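Local coordinates for periplasmic binding protein/LacI transcriptional regulator (Alkaliphilus metalliredigens, PDB 3CTP), which binds the sugar beta-D-xylulofuranose between the two lobes of a periplasmic-binding-protein-like domain and probably represses transcription by binding DNA, as LacI-family regulators do, at residues T245-L250 and E273-S278; K192-G197 and L203-I208. All coordinates share one frame; numbering follows the deposited sequence.

Interaction 1 of 2, residues T245-L250 and E273-S278; sequences TVMRAL and ELLYPS
Met247 reaches from helix 240-252 to the chain leaving helix 271-274, and its terminal methyl makes the closest contacts. Met247 CE lies 3.5 Å from the carbonyl oxygen Pro277 O and 4.0 Å from the ring carbon Pro277 CD. Around Met247 CE, Leu275 CD1 stands 4.4 Å away and the backbone oxygen Tyr276 O 4.3 Å away. The side chain runs straight through chi2 and then turns about the CG-SD bond (chi3 58°); this last turn sets CE among the three residues. An unbranched, flexible thioether suits a place where a helix must reach across to an irregular backbone. Here, in the C-terminal lobe of the periplasmic-binding-protein-like fold, helix and loop are 9.2 Å apart at their nearest CA atoms, those of Met247 and Tyr276. Leu275 is the first residue to leave helical geometry, and a cis peptide bond before Pro277 turns the chain, with ring carbon CD on the Met247 side. Pro277 O, buried against the methyl, has no polar partner in the model. Farther out, Lys251 NZ hydrogen-bonds Tyr276 O, tying loop to helix, while Ser278 N is bonded to Glu321 OE1. At the dimer interface Arg248 forms a salt bridge with Glu273 of the second subunit.

Interaction 2 of 2, residues K192-G197 and L203-I208; sequences KGFLDG and LEIDFI
Phe194 turns from helix 185-200 toward the start of an edge strand of the four-stranded parallel sheet, 206-209, and meets Ile205 there. Its CB points at the opposite segment, and with CG anti to the backbone N (chi1 -166°) the ring is carried out between helix and strand. At the far rim Phe194 CE2 comes to 4.1 Å from Ile205 CG2, which sits at the ring edge, near its plane. The rest of the ring belongs to a larger aromatic cluster: it stacks on Phe236 and meets Phe164 edge-to-face. A flat, apolar side chain suits this buried place, since it can offer its rim to a methyl and still pack against other rings. The same Ile205 methyl serves a second neighbour within its own segment, lying 3.8 Å above the plane of the Phe207 ring and offset toward its rim. A beta-branched residue suits such a double role. Beside this pair, Leu195 directs CD1 to the edge of Phe207, 4.1 Å from CZ, the two side chains crossing at about a right angle. Tyr191, a turn earlier on the helix, packs edge-to-face with the Phe207 ring. Asp206, between Ile205 and Phe207, instead is hydrogen-bonded through OD2 to Tyr232 OH. Helix 185-200 thus packs on the strand that follows it, closing the right-handed crossover of the beta-alpha-beta unit 175-179, 185-200, 206-209 in the Rossmann-like C-terminal lobe.

Overall arrangement
Both interactions lie in the C-terminal lobe, well away from the sugar, but they share no elements and do not touch; their centres are 23 Å apart. Interaction 2 is the more core-like: it joins a helix to the next strand within one beta-alpha-beta unit, two of its four touching residues are buried in the fold, and the contact is made wholly by hydrocarbon and aromatic groups. Interaction 1 joins a helix to a loop, buries less surface (120 against 183 Å²), and sets one methionine methyl against both apolar side-chain atoms and backbone carbonyl oxygens. Segments 245-250 and 273-278 also face the second subunit through charged pairs, whereas no other chain of the assembly reaches 192-197 or 203-208.

Interaction 1 of 2, residues T245-L250 and E273-S278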
# COMPACT_ATOMS: atom_id res chain seq x y z
N THR A 245 -12.81 1.65 4.70
CA THR A 245 -13.03 2.90 5.46
C THR A 245 -14.49 3.00 5.89
O THR A 245 -14.80 3.45 7.00
CB THR A 245 -12.66 4.18 4.65
OG1 THR A 245 -13.61 4.37 3.57
CG2 THR A 245 -11.24 4.05 4.13
N VAL A 246 -15.39 2.56 5.01
CA VAL A 246 -16.82 2.58 5.34
C VAL A 246 -17.10 1.63 6.50
O VAL A 246 -17.81 1.96 7.44
CB VAL A 246 -17.68 2.20 4.11
CG1 VAL A 246 -19.18 2.00 4.51
CG2 VAL A 246 -17.51 3.23 3.00
N MET A 247 -16.54 0.43 6.45
CA MET A 247 -16.77 -0.53 7.54
C MET A 247 -16.18 0.01 8.85
O MET A 247 -16.75 -0.23 9.92
CB MET A 247 -16.12 -1.86 7.19
CG MET A 247 -16.88 -2.62 6.10
SD MET A 247 -16.16 -4.22 5.52
CE MET A 247 -16.06 -5.17 7.05
N ARG A 248 -15.03 0.68 8.77
CA ARG A 248 -14.43 1.25 10.00
C ARG A 248 -15.39 2.25 10.64
O ARG A 248 -15.59 2.25 11.87
CB ARG A 248 -13.11 1.97 9.67
CG ARG A 248 -12.70 3.06 10.72
CD ARG A 248 -11.37 3.72 10.28
NE ARG A 248 -10.83 4.70 11.22
CZ ARG A 248 -11.05 6.01 11.12
NH1 ARG A 248 -11.81 6.47 10.14
NH2 ARG A 248 -10.50 6.85 12.00
N ALA A 249 -15.99 3.09 9.80
CA ALA A 249 -16.95 4.08 10.31
C ALA A 249 -18.16 3.41 10.92
O ALA A 249 -18.64 3.84 11.96
CB ALA A 249 -17.38 5.02 9.21
N LEU A 250 -18.67 2.37 10.26
CA LEU A 250 -19.83 1.63 10.80
C LEU A 250 -19.47 0.96 12.13
O LEU A 250 -20.25 1.03 13.10
CB LEU A 250 -20.30 0.59 9.78
CG LEU A 250 -21.02 1.16 8.55
CD1 LEU A 250 -21.19 0.11 7.47
CD2 LEU A 250 -22.40 1.75 8.92
N GLU A 273 -9.19 -9.26 2.85
CA GLU A 273 -8.94 -10.49 3.58
C GLU A 273 -8.25 -10.18 4.90
O GLU A 273 -8.37 -10.89 5.91
CB GLU A 273 -8.11 -11.45 2.71
CG GLU A 273 -7.86 -12.83 3.34
CD GLU A 273 -9.12 -13.49 3.90
OE1 GLU A 273 -10.07 -13.75 3.12
OE2 GLU A 273 -9.16 -13.78 5.13
N LEU A 274 -7.54 -9.07 4.90
CA LEU A 274 -6.77 -8.71 6.06
C LEU A 274 -7.70 -8.29 7.18
O LEU A 274 -7.45 -8.62 8.34
CB LEU A 274 -5.83 -7.57 5.68
CG LEU A 274 -4.93 -7.09 6.79
CD1 LEU A 274 -4.16 -8.26 7.36
CD2 LEU A 274 -4.00 -6.06 6.19
N LEU A 275 -8.78 -7.59 6.84
CA LEU A 275 -9.78 -7.13 7.83
C LEU A 275 -11.00 -8.06 8.10
O LEU A 275 -11.17 -9.07 7.43
CB LEU A 275 -10.30 -5.74 7.47
CG LEU A 275 -11.05 -5.61 6.12
CD1 LEU A 275 -12.09 -6.70 5.88
CD2 LEU A 275 -11.72 -4.28 6.03
N TYR A 276 -11.85 -7.67 9.06
CA TYR A 276 -12.84 -8.59 9.67
C TYR A 276 -14.15 -7.89 10.02
O TYR A 276 -14.15 -6.78 10.57
CB TYR A 276 -12.23 -9.17 10.95
CG TYR A 276 -13.16 -10.03 11.77
CD1 TYR A 276 -13.02 -11.41 11.79
CD2 TYR A 276 -14.17 -9.46 12.53
CE1 TYR A 276 -13.88 -12.21 12.54
CE2 TYR A 276 -15.02 -10.25 13.29
CZ TYR A 276 -14.87 -11.62 13.29
OH TYR A 276 -15.71 -12.41 14.04
N PRO A 277 -15.29 -8.50 9.66
CA PRO A 277 -15.33 -9.75 8.91
C PRO A 277 -14.73 -9.54 7.52
O PRO A 277 -14.70 -8.40 7.05
CB PRO A 277 -16.83 -10.07 8.82
CG PRO A 277 -17.52 -8.79 9.06
CD PRO A 277 -16.63 -7.93 9.90
N SER A 278 -14.27 -10.62 6.90
CA SER A 278 -13.66 -10.51 5.58
C SER A 278 -14.69 -10.10 4.53
O SER A 278 -15.86 -10.43 4.64
CB SER A 278 -13.00 -11.82 5.19
OG SER A 278 -13.97 -12.87 5.28

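Interaction 2 of 2, residues K192-G197 and L203-I208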
# COMPACT_ATOMS: atom_id res chain seq x y z
N LYS A 192 -22.97 2.06 -13.49
CA LYS A 192 -23.99 1.82 -14.52
C LYS A 192 -24.48 0.37 -14.46
O LYS A 192 -25.69 0.11 -14.61
CB LYS A 192 -23.38 2.12 -15.88
CG LYS A 192 -24.45 2.16 -16.99
CD LYS A 192 -25.60 3.06 -16.58
CE LYS A 192 -26.77 2.95 -17.54
NZ LYS A 192 -27.97 3.68 -17.04
N GLY A 193 -23.58 -0.58 -14.23
CA GLY A 193 -24.03 -1.99 -14.19
C GLY A 193 -24.91 -2.21 -12.98
O GLY A 193 -25.91 -2.94 -13.03
N PHE A 194 -24.54 -1.58 -11.86
CA PHE A 194 -25.31 -1.74 -10.62
C PHE A 194 -26.70 -1.14 -10.80
O PHE A 194 -27.72 -1.77 -10.45
CB PHE A 194 -24.55 -1.03 -9.50
CG PHE A 194 -25.03 -1.37 -8.12
CD1 PHE A 194 -24.59 -2.52 -7.48
CD2 PHE A 194 -25.86 -0.51 -7.44
CE1 PHE A 194 -25.00 -2.83 -6.17
CE2 PHE A 194 -26.28 -0.78 -6.15
CZ PHE A 194 -25.86 -1.95 -5.51
N LEU A 195 -26.75 0.07 -11.36
CA LEU A 195 -28.02 0.76 -11.57
C LEU A 195 -28.89 0.01 -12.57
O LEU A 195 -30.10 -0.15 -12.34
CB LEU A 195 -27.73 2.19 -12.06
CG LEU A 195 -28.96 3.03 -12.39
CD1 LEU A 195 -29.93 3.14 -11.21
CD2 LEU A 195 -28.46 4.40 -12.89
N ASP A 196 -28.29 -0.50 -13.65
CA ASP A 196 -29.09 -1.26 -14.62
C ASP A 196 -29.72 -2.48 -13.93
O ASP A 196 -30.84 -2.87 -14.23
CB ASP A 196 -28.27 -1.72 -15.83
CG ASP A 196 -27.91 -0.58 -16.76
OD1 ASP A 196 -28.47 0.52 -16.59
OD2 ASP A 196 -27.03 -0.80 -17.65
N GLY A 197 -28.96 -3.11 -13.03
CA GLY A 197 -29.54 -4.23 -12.26
C GLY A 197 -30.74 -3.81 -11.43
O GLY A 197 -31.78 -4.49 -11.41
N LEU A 203 -36.22 -1.29 -8.57
CA LEU A 203 -35.80 -0.89 -7.24
C LEU A 203 -35.12 0.46 -7.32
O LEU A 203 -34.26 0.64 -8.16
CB LEU A 203 -34.83 -1.91 -6.65
CG LEU A 203 -34.68 -1.97 -5.14
CD1 LEU A 203 -35.96 -2.56 -4.53
CD2 LEU A 203 -33.45 -2.81 -4.77
N GLU A 204 -35.51 1.39 -6.46
CA GLU A 204 -34.79 2.65 -6.35
C GLU A 204 -33.58 2.45 -5.44
O GLU A 204 -33.69 1.80 -4.39
CB GLU A 204 -35.70 3.74 -5.77
CG GLU A 204 -36.57 4.42 -6.83
CD GLU A 204 -37.11 5.76 -6.36
OE1 GLU A 204 -37.42 5.89 -5.15
OE2 GLU A 204 -37.23 6.68 -7.20
N ILE A 205 -32.45 3.03 -5.86
CA ILE A 205 -31.16 2.92 -5.16
C ILE A 205 -30.69 4.32 -4.77
O ILE A 205 -30.95 5.27 -5.51
CB ILE A 205 -30.06 2.43 -6.13
CG1 ILE A 205 -30.39 1.05 -6.68
CG2 ILE A 205 -28.68 2.45 -5.44
CD1 ILE A 205 -30.47 -0.01 -5.61
N ASP A 206 -29.95 4.43 -3.67
CA ASP A 206 -29.38 5.72 -3.29
C ASP A 206 -27.89 5.69 -3.61
O ASP A 206 -27.28 4.63 -3.61
CB ASP A 206 -29.52 5.94 -1.78
CG ASP A 206 -30.95 6.26 -1.37
OD1 ASP A 206 -31.76 6.58 -2.27
OD2 ASP A 206 -31.24 6.17 -0.15
N PHE A 207 -27.32 6.87 -3.89
CA PHE A 207 -25.90 7.00 -4.21
C PHE A 207 -25.23 8.05 -3.34
O PHE A 207 -25.83 9.09 -3.02
CB PHE A 207 -25.73 7.41 -5.69
CG PHE A 207 -26.28 6.41 -6.64
CD1 PHE A 207 -25.55 5.28 -6.95
CD2 PHE A 207 -27.55 6.57 -7.22
CE1 PHE A 207 -26.06 4.29 -7.80
CE2 PHE A 207 -28.06 5.60 -8.07
CZ PHE A 207 -27.31 4.46 -8.36
N ILE A 208 -23.97 7.79 -2.98
CA ILE A 208 -23.07 8.81 -2.41
C ILE A 208 -21.81 8.77 -3.27
O ILE A 208 -21.31 7.68 -3.54
CB ILE A 208 -22.70 8.44 -0.96
CG1 ILE A 208 -23.93 8.57 -0.07
CG2 ILE A 208 -21.56 9.33 -0.41
CD1 ILE A 208 -23.70 8.08 1.37